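Local coordinates for protein CSE3 (Thermus thermophilus, PDB 2Y8Y) that binds the repeat hairpin of CRISPR transcripts, cleaves it as an endoribonuclease and keeps hold of the processed crRNA, at residues A40-R51 and V62-E70. Sequence-based numbering, arbitrary orientation.
With nucleotides of chain B.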
# COMPACT_ATOMS: atom_id res chain seq x y z
N ALA A 40 14.97 9.90 7.45
CA ALA A 40 14.45 8.73 8.14
C ALA A 40 14.77 7.46 7.35
O ALA A 40 15.09 6.42 7.93
CB ALA A 40 12.95 8.86 8.39
N LEU A 41 14.70 7.56 6.03
CA LEU A 41 15.03 6.41 5.17
C LEU A 41 16.49 6.02 5.34
O LEU A 41 16.81 4.85 5.54
CB LEU A 41 14.71 6.72 3.70
CG LEU A 41 13.23 6.63 3.30
CD1 LEU A 41 12.97 7.29 1.96
CD2 LEU A 41 12.75 5.18 3.25
N GLU A 42 17.37 7.02 5.28
CA GLU A 42 18.80 6.79 5.44
C GLU A 42 19.12 6.19 6.81
O GLU A 42 20.09 5.44 6.95
CB GLU A 42 19.58 8.09 5.25
CG GLU A 42 19.51 8.63 3.84
CD GLU A 42 20.50 9.75 3.60
OE1 GLU A 42 21.17 10.17 4.57
OE2 GLU A 42 20.60 10.22 2.45
N GLU A 43 18.31 6.51 7.80
CA GLU A 43 18.54 6.04 9.16
C GLU A 43 17.84 4.71 9.48
O GLU A 43 17.92 4.22 10.61
CB GLU A 43 18.15 7.12 10.18
CG GLU A 43 19.00 8.37 10.05
CD GLU A 43 18.59 9.49 10.97
OE1 GLU A 43 17.53 9.39 11.62
OE2 GLU A 43 19.33 10.49 11.06
N GLY A 44 17.17 4.13 8.49
CA GLY A 44 16.52 2.84 8.64
C GLY A 44 15.27 2.87 9.50
O GLY A 44 14.86 1.84 10.03
N ARG A 45 14.66 4.04 9.61
CA ARG A 45 13.50 4.20 10.48
C ARG A 45 12.19 4.25 9.71
O ARG A 45 11.13 4.46 10.30
CB ARG A 45 13.61 5.48 11.32
CG ARG A 45 14.84 5.59 12.20
CD ARG A 45 14.77 6.84 13.08
NE ARG A 45 15.16 8.07 12.38
CZ ARG A 45 14.34 9.07 12.06
NH1 ARG A 45 13.04 9.00 12.35
NH2 ARG A 45 14.81 10.14 11.45
N GLU A 46 12.25 4.07 8.39
CA GLU A 46 11.09 4.36 7.56
C GLU A 46 10.66 3.20 6.64
O GLU A 46 11.48 2.39 6.18
CB GLU A 46 11.36 5.65 6.76
CG GLU A 46 10.19 6.21 5.96
CD GLU A 46 8.95 6.45 6.81
OE1 GLU A 46 8.83 7.55 7.40
OE2 GLU A 46 8.10 5.55 6.85
N ARG A 47 9.35 3.12 6.41
CA ARG A 47 8.78 2.25 5.39
C ARG A 47 7.74 3.10 4.67
O ARG A 47 6.57 3.14 5.06
CB ARG A 47 8.14 1.01 6.02
CG ARG A 47 7.31 0.13 5.05
CD ARG A 47 8.16 -0.52 3.94
NE ARG A 47 8.26 0.31 2.74
CZ ARG A 47 9.00 0.01 1.68
NH1 ARG A 47 9.70 -1.12 1.70
NH2 ARG A 47 9.04 0.81 0.63
N LEU A 48 8.17 3.78 3.62
CA LEU A 48 7.28 4.59 2.82
C LEU A 48 6.35 3.66 2.03
O LEU A 48 6.83 2.73 1.36
CB LEU A 48 8.13 5.42 1.86
CG LEU A 48 7.39 6.15 0.76
CD1 LEU A 48 6.53 7.21 1.40
CD2 LEU A 48 8.41 6.75 -0.19
N LEU A 49 5.04 3.90 2.11
CA LEU A 49 4.05 3.18 1.30
C LEU A 49 3.10 4.20 0.69
O LEU A 49 2.85 5.26 1.26
CB LEU A 49 3.25 2.20 2.16
CG LEU A 49 4.04 1.10 2.85
CD1 LEU A 49 3.17 0.35 3.85
CD2 LEU A 49 4.60 0.13 1.81
N TRP A 50 2.54 3.89 -0.48
CA TRP A 50 1.56 4.76 -1.07
C TRP A 50 0.60 3.99 -1.96
O TRP A 50 0.85 2.85 -2.31
CB TRP A 50 2.22 5.91 -1.84
CG TRP A 50 2.58 5.64 -3.27
CD1 TRP A 50 1.79 5.82 -4.37
CD2 TRP A 50 3.85 5.23 -3.76
NE1 TRP A 50 2.47 5.50 -5.51
CE2 TRP A 50 3.75 5.14 -5.16
CE3 TRP A 50 5.07 4.90 -3.16
CZ2 TRP A 50 4.81 4.74 -5.98
CZ3 TRP A 50 6.12 4.51 -3.97
CH2 TRP A 50 5.99 4.43 -5.36
N ARG A 51 -0.53 4.61 -2.25
CA ARG A 51 -1.47 4.09 -3.25
C ARG A 51 -1.99 5.23 -4.09
O ARG A 51 -2.41 6.27 -3.55
CB ARG A 51 -2.63 3.36 -2.57
CG ARG A 51 -3.66 2.80 -3.57
CD ARG A 51 -4.74 1.92 -2.92
NE ARG A 51 -5.51 2.65 -1.91
CZ ARG A 51 -5.43 2.46 -0.59
NH1 ARG A 51 -4.61 1.55 -0.06
NH2 ARG A 51 -6.18 3.19 0.22
N VAL A 62 -5.62 11.26 -6.77
CA VAL A 62 -5.32 11.25 -5.34
C VAL A 62 -4.26 10.21 -5.00
O VAL A 62 -4.39 9.03 -5.34
CB VAL A 62 -6.58 10.96 -4.50
CG1 VAL A 62 -6.22 10.92 -3.05
CG2 VAL A 62 -7.64 12.03 -4.76
N VAL A 63 -3.21 10.64 -4.31
CA VAL A 63 -2.20 9.71 -3.81
C VAL A 63 -2.25 9.71 -2.30
O VAL A 63 -2.14 10.76 -1.67
CB VAL A 63 -0.79 10.10 -4.28
CG1 VAL A 63 0.27 9.17 -3.68
CG2 VAL A 63 -0.72 10.08 -5.79
N LEU A 64 -2.43 8.53 -1.71
CA LEU A 64 -2.39 8.37 -0.27
C LEU A 64 -1.02 7.85 0.13
O LEU A 64 -0.56 6.84 -0.40
CB LEU A 64 -3.47 7.39 0.20
CG LEU A 64 -4.91 7.89 0.15
CD1 LEU A 64 -5.24 8.47 -1.20
CD2 LEU A 64 -5.88 6.78 0.49
N VAL A 65 -0.36 8.55 1.05
CA VAL A 65 0.99 8.18 1.46
C VAL A 65 1.01 7.87 2.93
O VAL A 65 0.57 8.68 3.74
CB VAL A 65 1.99 9.34 1.23
CG1 VAL A 65 3.41 8.88 1.55
CG2 VAL A 65 1.88 9.88 -0.18
N GLN A 66 1.54 6.71 3.29
CA GLN A 66 1.75 6.36 4.68
C GLN A 66 3.24 6.34 4.98
O GLN A 66 4.04 5.73 4.25
CB GLN A 66 1.17 4.99 4.98
CG GLN A 66 1.36 4.57 6.42
CD GLN A 66 0.73 3.24 6.70
OE1 GLN A 66 -0.49 3.13 6.82
NE2 GLN A 66 1.55 2.19 6.78
N THR A 67 3.61 7.02 6.06
CA THR A 67 4.98 6.98 6.54
C THR A 67 4.98 6.68 8.03
O THR A 67 4.00 6.96 8.72
CB THR A 67 5.70 8.32 6.27
OG1 THR A 67 4.96 9.39 6.86
CG2 THR A 67 5.83 8.57 4.78
N LEU A 68 6.05 6.09 8.50
CA LEU A 68 6.21 5.80 9.92
C LEU A 68 6.78 6.99 10.68
O LEU A 68 6.71 7.04 11.91
CB LEU A 68 7.12 4.59 10.10
CG LEU A 68 6.64 3.31 9.40
CD1 LEU A 68 7.61 2.17 9.67
CD2 LEU A 68 5.26 2.93 9.86
N THR A 69 7.35 7.94 9.94
CA THR A 69 7.95 9.12 10.56
C THR A 69 7.30 10.36 9.97
O THR A 69 6.62 10.29 8.96
CB THR A 69 9.47 9.16 10.35
OG1 THR A 69 9.79 9.44 8.98
CG2 THR A 69 10.10 7.82 10.75
N GLU A 70 7.48 11.50 10.62
CA GLU A 70 6.75 12.68 10.20
C GLU A 70 7.33 13.20 8.89
O GLU A 70 8.51 13.52 8.82
CB GLU A 70 6.81 13.77 11.28
CG GLU A 70 5.85 14.89 10.98
CD GLU A 70 5.88 15.97 12.03
OE1 GLU A 70 6.60 15.79 13.03
OE2 GLU A 70 5.19 17.00 11.85
P U B 19 19.15 7.03 -6.49
OP1 U B 19 19.71 7.14 -7.86
OP2 U B 19 19.61 5.92 -5.62
O5' U B 19 19.30 8.42 -5.72
C5' U B 19 18.85 9.63 -6.30
C4' U B 19 19.01 10.79 -5.35
O4' U B 19 18.20 10.57 -4.17
C3' U B 19 20.41 11.02 -4.81
O3' U B 19 21.24 11.72 -5.71
C2' U B 19 20.14 11.77 -3.51
O2' U B 19 19.85 13.14 -3.76
C1' U B 19 18.85 11.09 -3.03
N1 U B 19 19.13 9.97 -2.10
C2 U B 19 19.42 10.30 -0.79
O2 U B 19 19.47 11.45 -0.40
N3 U B 19 19.67 9.24 0.04
C4 U B 19 19.65 7.90 -0.30
O4 U B 19 19.90 7.06 0.57
C5 U B 19 19.33 7.64 -1.67
C6 U B 19 19.09 8.66 -2.50
P G B 16 10.17 -4.66 2.50
OP1 G B 16 9.68 -3.47 3.23
OP2 G B 16 9.23 -5.37 1.58
O5' G B 16 11.50 -4.31 1.70
C5' G B 16 12.56 -3.61 2.32
C4' G B 16 13.72 -3.44 1.37
O4' G B 16 14.18 -4.73 0.90
C3' G B 16 13.43 -2.67 0.09
O3' G B 16 13.38 -1.27 0.29
C2' G B 16 14.58 -3.11 -0.80
O2' G B 16 15.79 -2.47 -0.41
C1' G B 16 14.68 -4.59 -0.43
N9 G B 16 13.87 -5.42 -1.33
C8 G B 16 12.63 -5.97 -1.11
N7 G B 16 12.20 -6.63 -2.15
C5 G B 16 13.19 -6.47 -3.12
C6 G B 16 13.27 -6.96 -4.44
O6 G B 16 12.45 -7.66 -5.07
N1 G B 16 14.45 -6.58 -5.06
C2 G B 16 15.44 -5.83 -4.47
N2 G B 16 16.51 -5.55 -5.23
N3 G B 16 15.37 -5.36 -3.23
C4 G B 16 14.23 -5.73 -2.62
P DG B 17 12.48 -0.33 -0.66
OP1 DG B 17 12.62 1.05 -0.16
OP2 DG B 17 11.13 -0.92 -0.77
O5' DG B 17 13.15 -0.47 -2.11
C5' DG B 17 14.47 -0.05 -2.39
C4' DG B 17 14.93 -0.50 -3.76
O4' DG B 17 14.79 -1.93 -3.92
C3' DG B 17 14.30 0.10 -5.01
O3' DG B 17 14.84 1.38 -5.22
C2' DG B 17 14.75 -0.91 -6.07
C1' DG B 17 14.73 -2.23 -5.30
N9 DG B 17 13.60 -3.12 -5.62
C8 DG B 17 12.51 -3.43 -4.85
N7 DG B 17 11.70 -4.29 -5.44
C5 DG B 17 12.31 -4.55 -6.67
C6 DG B 17 11.90 -5.38 -7.75
O6 DG B 17 10.91 -6.09 -7.84
N1 DG B 17 12.82 -5.35 -8.80
C2 DG B 17 13.97 -4.60 -8.81
N2 DG B 17 14.72 -4.69 -9.93
N3 DG B 17 14.35 -3.81 -7.82
C4 DG B 17 13.48 -3.84 -6.79
O HOH W 1 4.40 2.24 6.61
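The carboxylate of Glu46 binds the backbone of Leu68 and Thr69, just beyond strand 62-67, with both oxygens, in a ferredoxin-like domain whose four-stranded antiparallel sheet has the hairpin 49-52/62-67 along one side. Glu46 OE2 receives Leu68 N at 2.7 Å through the syn lone pair, almost straight at 173°, and also the backbone N of Arg47. On Glu46 OE1, Thr69 OG1 donates from 2.6 Å, nearly along the C-O axis, while Thr69 N joins it from the same face of the carboxylate; four donors on one carboxylate should favour its charged form. A bend at chi2 (55°) folds the Glu46 chain back so that it can reach this backbone. The neighbouring Arg47 turns to the RNA: NH1 binds OP1 of G16 of chain B and OP2 of DG17 of chain B, both at the guanidinium edge, and NE and NH2 together hold Leu48 O, fixing the group's rotation. A water links Arg47 O to Gln66 NE2, which also donates to Leu196 O.

Further along, paired backbone bonds tie Leu49 to Gln66 and Arg51 to Leu64. Between them lies the non-hydrogen-bonded pair Trp50-Val65, where Trp50 CA comes within 3.0 Å of Leu64 O. Arg51 runs beside Leu64 toward Glu53 and Ser212. On the Trp50 side of the sheet, helix 26-34 packs on the indole with Met29, His30 and Leu33, and its Ser34 touches Leu48; there Leu48 CD1 meets Val65 CG1 at 3.5 Å, and Trp50 CD1 rests 3.7 Å from Val63 CG1.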